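Local coordinates for QdtA (Thermoanaerobacterium thermosaccharolyticum, PDB 4ZU5), which belongs to the WxcM-like family of the cupin clan, folds as a beta sandwich, forms a two-chain assembly and binds thymidine, at residues A[5-10]-A[78-83]; A[58-63]-A[67-72]; A[52-57]-A[125-130]. All blocks are in the same frame, centred on the assembly; numbering follows the deposited sequence.

Interaction 1: A[5-10]-A[78-83]; sequences VALIKF and KIIELN
Lys9 NZ, two residues beyond the Leu7 that reaches across to Ile80 and Leu82, is gripped twice: Phe10 O takes it at 3.0 Å, with a C=O...N angle of 168°, and Ser86 OG is its second partner. The lysine chain, turned at chi2 and chi4, lets NZ reach the carbonyl of the very next residue, just past the strand end. Across the contact itself everything is apolar and slight. With CG of Leu7 anti to the carbonyl carbon (chi1 -70°) and CD1 continuing the chain, the side branch CD2 meets the other strand, 4.3 Å from Ile80 CG2 and 4.5 Å from Leu82 CD2. One methyl thus touches two residues of alternate position on strand 76-82. Within this chain the two strands are the outermost members of different antiparallel sheets, and Leu7 bridges the edge of the cupin sandwich, where the backbones stay well apart (Leu7 CA to Ile80 CA 9.6 Å). Behind Leu7 lie Val87 and Leu89 of the adjoining strand, while Ile80 rests on Leu71 and Leu82 on Ile69. Burial grades across the trio, from exposed Leu7 through partly exposed Ile80 to buried Leu82. Just past the end of strand 76-82, Asn83 ND2 donates to Glu81 OE2 at 3.2 Å, nearly in its own amide plane but arriving from above that of the carboxylate, 39° out of it.

Interaction 2: A[58-63]-A[67-72]; sequences QVLICL and VKIRLK
Leu60 and Ile69 meet methyl to methyl, but the two ends are turned differently. Leu60 carries CD2 as the extension of its chain, anti to CA, and the CG-CD2 bond leans across the gap to bring CD2 within 4.2 Å of Ile69 CD1. The last bond of Ile69, CG1 to CD1, instead lies nearly square to the line joining those methyls; CG1 stands beside the backbone N (chi1 -47°) and the chain folds at chi2 (-50°). Leu60 CD2 also stands 4.4 Å from Ile69 CG2, so it looks into the fork of the isoleucine and not merely at one end of it. The second pair is set closer in. Cys62 CB comes to 4.0 Å from Val67 CG1, and Cys62 SG follows at 4.2 Å from the same methyl, the CB-SG bond flanking it. Backbones draw together in step, from 9.3 Å between Leu60 CA and Ile69 CA to 7.0 Å between Cys62 CA and Val67 CA, as the chain nears its short link from strand 58-64 to strand 67-73. Those strands belong to the two facing sheets of the cupin sandwich, and all four residues are buried between them. Leu82 of strand 76-82 touches Cys62 and Ile69, Val110 of strand 107-112 touches Leu60, Met99 of strand 96-100 packs on Ile69, and Phe102 and Cys106 close round Val67.

Interaction 3: A[52-57]-A[125-130]; sequences SHKKLH and YDFYID. Unlike the reference sequence in segment 52-57: Ser52 (reference Ala).
Ser52 presses against the ring of Tyr128, and this is the tight half of the contact. Its CB lies 3.5 Å from Tyr128 CD1, while its OG is 3.6 Å from Tyr128 CE1, so that both side-chain atoms run along one side of the ring, meeting it obliquely. Ser52, an alanine in the reference sequence, points its CB at the helix; OG is anti to the backbone N (chi1 -173°) and has a weak hydrogen bond to Val95 O. Tyr128 is buried too. Its ring runs inward from the helix, and the hydroxyl at its far end is bonded to Leu94 O, which holds the hydroxyl end of the ring against the loop that leads into strand 96-100. Against this buried pair, Lys54 and exposed Phe127, one residue back on the helix, form the looser rim on the solvent side. Lys54 arrives there through a chain bent at chi2, chi3 and chi4, crossing the phenylalanine at about a right angle, and its NZ stops 3.9 Å from Phe127 CE2. The amine lies at the ring edge and in the ring plane, not over a face, so this is a light brush without cation-pi character. Ile122 of strand 121-122 touches Lys54, Phe127 and Tyr128, and so spans both halves. Inside the helix the regular backbone bonds continue, Ile129 N reaching Tyr125 O at 3.0 Å. The Ser52 side chain is about 13 Å from the bound thymidine. Helix 125-136 is thus laid against the end of strand 47-53, on a cupin sandwich otherwise built of strands, where the next residue, His53, meets Tyr121 of the thymidine pocket edge-to-face.

How the interactions relate
All three contacts reach the sheet formed by strands 76-82, 67-73, 96-100, 47-53 and 121-122. Interactions 1 and 2 are neighbours, their centres 7 Å apart, and a probable hydrogen bond between Ile69 N and Ile80 O (2.8 Å) joins their adjacent strands; one lies at the sandwich edge and the other inside. Interaction 3 lies at the far end, about 17 Å from interaction 2 and 20 Å from interaction 1, centre to centre. Lys72 O and Tyr128 OH, 3.1 Å apart, link it to interaction 2. In chain order, interactions 1 and 3 interlock, and both enclose interaction 2, so residues far apart in sequence are joined, the two sheets by interactions 1 and 2 and the C-terminal helix to the sandwich by interaction 3.

Interaction 1: A[5-10]-A[78-83]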
# COMPACT_ATOMS: atom_id res chain seq x y z
N VAL A 5 -3.48 -3.78 -19.94
CA VAL A 5 -2.69 -4.34 -18.86
C VAL A 5 -1.22 -4.03 -19.07
O VAL A 5 -0.77 -4.05 -20.21
CB VAL A 5 -2.92 -5.87 -18.80
CG1 VAL A 5 -2.02 -6.53 -17.77
CG2 VAL A 5 -4.36 -6.13 -18.43
N ALA A 6 -0.45 -3.81 -18.00
CA ALA A 6 0.99 -3.64 -18.11
C ALA A 6 1.64 -4.00 -16.80
O ALA A 6 1.03 -3.89 -15.75
CB ALA A 6 1.41 -2.22 -18.45
N LEU A 7 2.90 -4.35 -16.94
CA LEU A 7 3.82 -4.42 -15.82
C LEU A 7 4.59 -3.13 -15.71
O LEU A 7 5.33 -2.71 -16.62
CB LEU A 7 4.75 -5.60 -15.99
CG LEU A 7 4.02 -6.92 -15.80
CD1 LEU A 7 4.95 -8.01 -16.32
CD2 LEU A 7 3.62 -7.22 -14.38
N ILE A 8 4.54 -2.57 -14.52
CA ILE A 8 5.21 -1.34 -14.23
C ILE A 8 6.32 -1.55 -13.22
O ILE A 8 6.14 -2.27 -12.24
CB ILE A 8 4.22 -0.35 -13.63
CG1 ILE A 8 3.24 0.16 -14.68
CG2 ILE A 8 4.97 0.87 -13.13
CD1 ILE A 8 2.21 1.03 -13.95
N LYS A 9 7.47 -0.97 -13.48
CA LYS A 9 8.62 -1.20 -12.62
C LYS A 9 8.83 0.02 -11.78
O LYS A 9 8.86 1.14 -12.25
CB LYS A 9 9.88 -1.55 -13.45
CG LYS A 9 11.16 -1.78 -12.64
CD LYS A 9 11.11 -3.19 -12.07
CE LYS A 9 12.41 -3.60 -11.41
NZ LYS A 9 12.58 -2.77 -10.21
N PHE A 10 8.97 -0.20 -10.48
CA PHE A 10 9.22 0.85 -9.52
C PHE A 10 10.69 0.82 -9.08
O PHE A 10 11.38 -0.16 -9.32
CB PHE A 10 8.28 0.64 -8.32
CG PHE A 10 6.83 0.66 -8.69
CD1 PHE A 10 6.00 -0.40 -8.34
CD2 PHE A 10 6.30 1.70 -9.39
CE1 PHE A 10 4.65 -0.39 -8.67
CE2 PHE A 10 4.96 1.72 -9.77
CZ PHE A 10 4.13 0.67 -9.41
N LYS A 78 -4.44 -14.64 -19.61
CA LYS A 78 -3.06 -14.79 -19.18
C LYS A 78 -3.05 -14.90 -17.70
O LYS A 78 -3.82 -14.27 -16.97
CB LYS A 78 -2.14 -13.58 -19.42
CG LYS A 78 -2.14 -12.99 -20.80
CD LYS A 78 -1.58 -13.91 -21.87
CE LYS A 78 -2.06 -13.41 -23.23
NZ LYS A 78 -1.44 -14.17 -24.34
N ILE A 79 -2.04 -15.57 -17.23
CA ILE A 79 -1.89 -15.61 -15.80
C ILE A 79 -0.52 -15.04 -15.47
O ILE A 79 0.51 -15.39 -16.04
CB ILE A 79 -2.34 -16.97 -15.20
CG1 ILE A 79 -1.20 -17.68 -14.55
CG2 ILE A 79 -3.16 -17.85 -16.11
CD1 ILE A 79 -1.19 -17.22 -13.11
N ILE A 80 -0.50 -14.04 -14.60
CA ILE A 80 0.71 -13.37 -14.22
C ILE A 80 0.98 -13.65 -12.74
O ILE A 80 0.07 -13.45 -11.92
CB ILE A 80 0.49 -11.85 -14.29
CG1 ILE A 80 -0.02 -11.45 -15.68
CG2 ILE A 80 1.78 -11.13 -13.93
CD1 ILE A 80 1.07 -11.50 -16.71
N GLU A 81 2.19 -14.09 -12.43
CA GLU A 81 2.59 -14.25 -11.04
C GLU A 81 3.32 -13.03 -10.53
O GLU A 81 4.30 -12.57 -11.11
CB GLU A 81 3.49 -15.47 -10.86
CG GLU A 81 3.76 -15.75 -9.40
CD GLU A 81 4.61 -16.97 -9.20
OE1 GLU A 81 4.27 -18.02 -9.77
OE2 GLU A 81 5.59 -16.88 -8.48
N LEU A 82 2.79 -12.49 -9.44
CA LEU A 82 3.39 -11.35 -8.80
C LEU A 82 4.10 -11.81 -7.55
O LEU A 82 3.50 -12.51 -6.72
CB LEU A 82 2.31 -10.34 -8.40
CG LEU A 82 1.50 -9.73 -9.54
CD1 LEU A 82 0.42 -8.81 -9.02
CD2 LEU A 82 2.46 -8.95 -10.44
N ASN A 83 5.36 -11.40 -7.44
CA ASN A 83 6.25 -11.89 -6.40
C ASN A 83 7.41 -10.98 -6.15
O ASN A 83 8.33 -11.37 -5.45
CB ASN A 83 6.81 -13.25 -6.84
CG ASN A 83 7.50 -13.18 -8.18
OD1 ASN A 83 8.05 -12.14 -8.58
ND2 ASN A 83 7.46 -14.28 -8.90

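Interaction 2: A[58-63]-A[67-72]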
# COMPACT_ATOMS: atom_id res chain seq x y z
N GLN A 58 -6.28 0.57 -11.84
CA GLN A 58 -5.71 -0.01 -10.65
C GLN A 58 -4.31 -0.46 -10.95
O GLN A 58 -3.99 -0.79 -12.11
CB GLN A 58 -6.50 -1.28 -10.33
CG GLN A 58 -7.90 -1.02 -9.84
CD GLN A 58 -8.49 -2.28 -9.20
OE1 GLN A 58 -8.24 -3.40 -9.64
NE2 GLN A 58 -9.22 -2.09 -8.13
N VAL A 59 -3.50 -0.57 -9.91
CA VAL A 59 -2.22 -1.24 -9.94
C VAL A 59 -2.18 -2.21 -8.79
O VAL A 59 -2.38 -1.84 -7.66
CB VAL A 59 -1.09 -0.21 -9.85
CG1 VAL A 59 0.27 -0.85 -9.66
CG2 VAL A 59 -1.06 0.64 -11.13
N LEU A 60 -1.84 -3.45 -9.10
CA LEU A 60 -1.72 -4.49 -8.09
C LEU A 60 -0.26 -4.76 -7.80
O LEU A 60 0.58 -4.85 -8.71
CB LEU A 60 -2.38 -5.79 -8.58
CG LEU A 60 -3.90 -5.95 -8.49
CD1 LEU A 60 -4.66 -4.79 -9.14
CD2 LEU A 60 -4.38 -7.25 -9.12
N ILE A 61 0.08 -4.96 -6.54
CA ILE A 61 1.48 -5.23 -6.15
C ILE A 61 1.53 -6.25 -5.03
O ILE A 61 0.81 -6.11 -4.03
CB ILE A 61 2.21 -3.94 -5.63
CG1 ILE A 61 1.88 -2.75 -6.52
CG2 ILE A 61 3.72 -4.14 -5.50
CD1 ILE A 61 1.83 -1.44 -5.77
N CYS A 62 2.38 -7.25 -5.18
CA CYS A 62 2.52 -8.29 -4.15
C CYS A 62 3.73 -7.99 -3.30
O CYS A 62 4.85 -7.93 -3.82
CB CYS A 62 2.64 -9.64 -4.81
SG CYS A 62 2.99 -10.87 -3.53
N LEU A 63 3.49 -7.56 -2.05
CA LEU A 63 4.50 -6.94 -1.20
C LEU A 63 5.27 -8.02 -0.42
O LEU A 63 6.33 -7.75 0.11
CB LEU A 63 3.86 -5.95 -0.20
CG LEU A 63 3.16 -4.77 -0.90
CD1 LEU A 63 2.80 -3.69 0.10
CD2 LEU A 63 4.03 -4.16 -1.97
N VAL A 67 1.44 -14.49 -5.55
CA VAL A 67 0.05 -14.63 -5.87
C VAL A 67 -0.06 -14.57 -7.40
O VAL A 67 0.72 -13.89 -8.07
CB VAL A 67 -0.86 -13.53 -5.24
CG1 VAL A 67 -0.39 -12.14 -5.67
CG2 VAL A 67 -2.32 -13.73 -5.59
N LYS A 68 -1.03 -15.30 -7.91
CA LYS A 68 -1.29 -15.40 -9.33
C LYS A 68 -2.55 -14.66 -9.72
O LYS A 68 -3.63 -14.79 -9.10
CB LYS A 68 -1.36 -16.90 -9.72
CG LYS A 68 0.00 -17.58 -9.80
CD LYS A 68 -0.15 -19.05 -10.16
CE LYS A 68 1.14 -19.80 -9.94
NZ LYS A 68 1.31 -20.06 -8.49
N ILE A 69 -2.42 -13.85 -10.77
CA ILE A 69 -3.53 -13.06 -11.23
C ILE A 69 -3.93 -13.60 -12.58
O ILE A 69 -3.12 -13.60 -13.51
CB ILE A 69 -3.18 -11.57 -11.47
CG1 ILE A 69 -2.38 -10.96 -10.33
CG2 ILE A 69 -4.44 -10.80 -11.77
CD1 ILE A 69 -2.95 -11.20 -8.96
N ARG A 70 -5.16 -14.06 -12.66
CA ARG A 70 -5.73 -14.51 -13.94
C ARG A 70 -6.45 -13.32 -14.55
O ARG A 70 -7.41 -12.83 -13.99
CB ARG A 70 -6.68 -15.69 -13.74
CG ARG A 70 -7.52 -16.10 -14.94
CD ARG A 70 -8.45 -17.31 -14.66
NE ARG A 70 -7.72 -18.49 -14.19
CZ ARG A 70 -7.74 -18.96 -12.95
NH1 ARG A 70 -8.45 -18.39 -11.99
NH2 ARG A 70 -6.98 -19.98 -12.64
N LEU A 71 -5.97 -12.86 -15.70
CA LEU A 71 -6.53 -11.76 -16.42
C LEU A 71 -7.22 -12.31 -17.66
O LEU A 71 -6.67 -13.14 -18.38
CB LEU A 71 -5.45 -10.79 -16.90
CG LEU A 71 -4.52 -10.35 -15.77
CD1 LEU A 71 -3.21 -9.80 -16.33
CD2 LEU A 71 -5.25 -9.31 -14.97
N LYS A 72 -8.40 -11.79 -17.93
CA LYS A 72 -9.04 -12.17 -19.17
C LYS A 72 -9.93 -11.13 -19.80
O LYS A 72 -10.56 -10.30 -19.15
CB LYS A 72 -9.74 -13.51 -18.96
CG LYS A 72 -11.24 -13.53 -19.01
CD LYS A 72 -11.69 -14.71 -18.18
CE LYS A 72 -12.15 -15.88 -19.03
NZ LYS A 72 -12.66 -16.90 -18.07

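Interaction 3: A[52-57]-A[125-130]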
# COMPACT_ATOMS: atom_id res chain seq x y z
N SER A 52 -14.73 -7.04 -12.90
CA SER A 52 -14.11 -6.06 -13.73
C SER A 52 -14.66 -4.65 -13.41
O SER A 52 -15.46 -4.47 -12.48
CB SER A 52 -14.35 -6.39 -15.20
OG SER A 52 -13.62 -5.52 -16.06
N HIS A 53 -14.21 -3.66 -14.17
CA HIS A 53 -14.73 -2.29 -14.05
C HIS A 53 -14.81 -1.62 -15.37
O HIS A 53 -14.02 -1.94 -16.25
CB HIS A 53 -13.76 -1.45 -13.24
CG HIS A 53 -13.51 -2.01 -11.90
ND1 HIS A 53 -14.30 -1.70 -10.82
CD2 HIS A 53 -12.59 -2.91 -11.46
CE1 HIS A 53 -13.84 -2.33 -9.75
NE2 HIS A 53 -12.81 -3.07 -10.11
N LYS A 54 -15.65 -0.61 -15.46
CA LYS A 54 -15.69 0.22 -16.68
C LYS A 54 -14.77 1.44 -16.64
O LYS A 54 -14.29 1.90 -17.67
CB LYS A 54 -17.11 0.71 -17.00
CG LYS A 54 -18.22 -0.34 -17.05
CD LYS A 54 -18.98 -0.52 -15.72
CE LYS A 54 -20.27 0.29 -15.57
NZ LYS A 54 -21.41 -0.36 -16.28
N LYS A 55 -14.57 2.04 -15.47
CA LYS A 55 -13.90 3.35 -15.43
C LYS A 55 -12.64 3.39 -14.53
O LYS A 55 -11.86 4.33 -14.57
CB LYS A 55 -14.90 4.40 -14.94
CG LYS A 55 -15.89 4.79 -16.04
CD LYS A 55 -17.26 5.27 -15.56
CE LYS A 55 -17.20 5.87 -14.16
NZ LYS A 55 -18.43 6.67 -13.87
N LEU A 56 -12.49 2.42 -13.68
CA LEU A 56 -11.45 2.36 -12.68
C LEU A 56 -10.11 1.90 -13.28
O LEU A 56 -10.07 0.99 -14.10
CB LEU A 56 -11.89 1.39 -11.60
CG LEU A 56 -10.98 1.27 -10.39
CD1 LEU A 56 -10.93 2.61 -9.66
CD2 LEU A 56 -11.40 0.18 -9.42
N HIS A 57 -9.01 2.46 -12.78
CA HIS A 57 -7.66 2.05 -13.16
C HIS A 57 -7.05 1.65 -11.83
O HIS A 57 -7.35 2.27 -10.81
CB HIS A 57 -6.90 3.19 -13.86
CG HIS A 57 -7.49 3.62 -15.17
ND1 HIS A 57 -6.97 3.26 -16.39
CD2 HIS A 57 -8.53 4.44 -15.43
CE1 HIS A 57 -7.74 3.75 -17.36
NE2 HIS A 57 -8.71 4.45 -16.79
N TYR A 125 -20.67 -11.96 -14.87
CA TYR A 125 -19.79 -12.37 -15.93
C TYR A 125 -20.41 -12.21 -17.30
O TYR A 125 -19.72 -11.80 -18.23
CB TYR A 125 -19.30 -13.78 -15.68
CG TYR A 125 -18.28 -14.23 -16.69
CD1 TYR A 125 -16.97 -13.75 -16.64
CD2 TYR A 125 -18.62 -15.07 -17.74
CE1 TYR A 125 -16.03 -14.14 -17.58
CE2 TYR A 125 -17.68 -15.50 -18.65
CZ TYR A 125 -16.39 -15.03 -18.60
OH TYR A 125 -15.48 -15.38 -19.56
N ASP A 126 -21.71 -12.46 -17.43
CA ASP A 126 -22.34 -12.32 -18.77
C ASP A 126 -22.42 -10.87 -19.23
O ASP A 126 -22.24 -10.56 -20.39
CB ASP A 126 -23.75 -12.93 -18.82
CG ASP A 126 -23.74 -14.44 -18.63
OD1 ASP A 126 -22.83 -15.14 -19.11
OD2 ASP A 126 -24.66 -14.92 -17.96
N PHE A 127 -22.68 -9.98 -18.29
CA PHE A 127 -22.68 -8.56 -18.58
C PHE A 127 -21.27 -8.10 -18.93
O PHE A 127 -21.08 -7.35 -19.87
CB PHE A 127 -23.23 -7.76 -17.39
CG PHE A 127 -23.32 -6.27 -17.67
CD1 PHE A 127 -24.15 -5.79 -18.68
CD2 PHE A 127 -22.53 -5.34 -16.96
CE1 PHE A 127 -24.21 -4.43 -18.98
CE2 PHE A 127 -22.62 -3.98 -17.24
CZ PHE A 127 -23.46 -3.52 -18.24
N TYR A 128 -20.28 -8.54 -18.15
CA TYR A 128 -18.91 -8.22 -18.45
C TYR A 128 -18.65 -8.55 -19.90
O TYR A 128 -18.25 -7.71 -20.69
CB TYR A 128 -17.90 -8.98 -17.57
CG TYR A 128 -16.53 -8.90 -18.14
CD1 TYR A 128 -15.83 -7.70 -18.12
CD2 TYR A 128 -15.99 -9.95 -18.84
CE1 TYR A 128 -14.64 -7.57 -18.78
CE2 TYR A 128 -14.78 -9.83 -19.49
CZ TYR A 128 -14.09 -8.63 -19.44
OH TYR A 128 -12.91 -8.55 -20.13
N ILE A 129 -18.87 -9.81 -20.27
CA ILE A 129 -18.55 -10.28 -21.61
C ILE A 129 -19.25 -9.49 -22.69
O ILE A 129 -18.65 -9.20 -23.71
CB ILE A 129 -18.91 -11.78 -21.78
CG1 ILE A 129 -18.02 -12.65 -20.88
CG2 ILE A 129 -18.74 -12.23 -23.23
CD1 ILE A 129 -16.56 -12.69 -21.31
N ASP A 130 -20.52 -9.18 -22.49
CA ASP A 130 -21.23 -8.38 -23.46
C ASP A 130 -20.52 -7.05 -23.63
O ASP A 130 -20.26 -6.67 -24.76
CB ASP A 130 -22.66 -8.10 -23.02
CG ASP A 130 -23.58 -9.28 -23.34
OD1 ASP A 130 -23.27 -10.10 -24.24
OD2 ASP A 130 -24.62 -9.37 -22.66